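Local coordinates for protein thiamine-phosphate synthase (Pyrococcus furiosus, PDB 1XI3) that probably condenses a thiazole phosphate with a pyrimidine diphosphate to form thiamine phosphate and diphosphate, using magnesium, on a TIM-barrel scaffold, at residues A[28-32]-A[58-62]. Sequence-based numbering, arbitrary orientation.
Sequences EVESV and IGKTL
Leu-62 reaches with its CD2 methyl into the first turn of helix 28-37, where the side chains of Val-29 and Val-32 and the backbone of Glu-28 receive it. CD2 lies 3.8 Å from Val-32 CB and about as close to both methyls of that valine, and it also approaches Val-29 CA at 3.9 Å. A chi1 of -58° sets the leucine CG anti to the carbonyl carbon; at chi2, CD1 takes the extended position while CD2 branches off toward the turn of the valines. Nearer the outer surface, Val-29 and Thr-61 meet at about a right angle, methyl against methyl: Thr-61 CG2 sits 3.7 Å from Val-29 CG1 and only slightly farther from CG2. Ile-58 crosses Glu-28 nearly perpendicularly, with CG2 4.0 Å from the glutamate CB and CD1 3.6 Å from OE1. Glu-28 is buried, and the polar need of its carboxylate is met outside the two segments, OE2 forming a salt bridge with Arg-23 NE. Glu-28 also touches Ile-47, which probably belongs to the pyrimidine diphosphate site. The two segments run nearly parallel, their axes 10.2 Å apart and inclined by 17°, as expected for successive outer helices of a TIM barrel. Beneath them passes strand 42-45, whose Ile-43 touches Val-32 and whose Met-45 touches both Ile-58 and Leu-62, so this largely apolar seam packs over the strand that lies between the two helices in the chain.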
loop_
_atom_site.group_PDB
_atom_site.type_symbol
_atom_site.label_atom_id
_atom_site.label_comp_id
_atom_site.label_asym_id
_atom_site.label_seq_id
_atom_site.Cartn_x
_atom_site.Cartn_y
_atom_site.Cartn_z
ATOM N N GLU A 28 2.863 14.248 12.274
ATOM C CA GLU A 28 2.538 13.022 13.001
ATOM C C GLU A 28 3.448 12.774 14.203
ATOM O O GLU A 28 2.969 12.475 15.300
ATOM C CB GLU A 28 2.612 11.829 12.059
ATOM C CG GLU A 28 1.484 11.722 11.031
ATOM C CD GLU A 28 1.846 12.187 9.642
ATOM O OE1 GLU A 28 2.992 12.614 9.419
ATOM O OE2 GLU A 28 0.940 12.116 8.758
ATOM N N VAL A 29 4.768 12.903 13.998
ATOM C CA VAL A 29 5.696 12.488 15.044
ATOM C C VAL A 29 5.570 13.382 16.267
ATOM O O VAL A 29 5.481 12.882 17.403
ATOM C CB VAL A 29 7.142 12.392 14.534
ATOM C CG1 VAL A 29 8.086 12.039 15.682
ATOM C CG2 VAL A 29 7.237 11.318 13.441
ATOM N N GLU A 30 5.560 14.690 16.033
ATOM C CA GLU A 30 5.409 15.673 17.115
ATOM C C GLU A 30 4.111 15.495 17.874
ATOM O O GLU A 30 4.106 15.489 19.103
ATOM C CB GLU A 30 5.392 17.087 16.546
ATOM N N SER A 31 3.018 15.350 17.129
ATOM C CA SER A 31 1.682 15.288 17.736
ATOM C C SER A 31 1.430 13.962 18.466
ATOM O O SER A 31 0.824 13.920 19.549
ATOM C CB SER A 31 0.601 15.609 16.689
ATOM O OG SER A 31 0.493 14.580 15.749
ATOM N N VAL A 32 1.923 12.867 17.911
ATOM C CA VAL A 32 1.787 11.572 18.569
ATOM C C VAL A 32 2.555 11.533 19.907
ATOM O O VAL A 32 2.041 11.023 20.912
ATOM C CB VAL A 32 2.224 10.413 17.658
ATOM C CG1 VAL A 32 2.367 9.163 18.442
ATOM C CG2 VAL A 32 1.194 10.235 16.531
ATOM N N ILE A 58 8.002 7.196 8.819
ATOM C CA ILE A 58 7.172 7.746 9.908
ATOM C C ILE A 58 6.632 6.588 10.783
ATOM O O ILE A 58 6.579 6.661 12.033
ATOM C CB ILE A 58 6.051 8.633 9.337
ATOM C CG1 ILE A 58 6.665 9.853 8.632
ATOM C CG2 ILE A 58 5.085 9.067 10.473
ATOM C CD1 ILE A 58 5.645 10.715 7.971
ATOM N N GLY A 59 6.212 5.524 10.126
ATOM C CA GLY A 59 5.679 4.378 10.842
ATOM C C GLY A 59 6.677 3.766 11.820
ATOM O O GLY A 59 6.319 3.323 12.911
ATOM N N LYS A 60 7.935 3.693 11.385
ATOM C CA LYS A 60 8.967 3.129 12.230
ATOM C C LYS A 60 9.109 3.995 13.493
ATOM O O LYS A 60 9.203 3.466 14.615
ATOM C CB LYS A 60 10.270 3.033 11.461
ATOM C CG LYS A 60 10.265 1.981 10.369
ATOM C CD LYS A 60 10.795 0.676 10.859
ATOM N N THR A 61 9.120 5.308 13.307
ATOM C CA THR A 61 9.221 6.223 14.449
ATOM C C THR A 61 8.025 6.094 15.398
ATOM O O THR A 61 8.170 6.010 16.602
ATOM C CB THR A 61 9.387 7.675 13.985
ATOM O OG1 THR A 61 10.592 7.772 13.208
ATOM C CG2 THR A 61 9.504 8.611 15.211
ATOM N N LEU A 62 6.810 6.086 14.843
ATOM C CA LEU A 62 5.619 5.924 15.671
ATOM C C LEU A 62 5.539 4.548 16.340
ATOM O O LEU A 62 5.012 4.418 17.431
ATOM C CB LEU A 62 4.335 6.189 14.850
ATOM C CG LEU A 62 4.240 7.577 14.191
ATOM C CD1 LEU A 62 2.874 7.699 13.552
ATOM C CD2 LEU A 62 4.462 8.741 15.149
#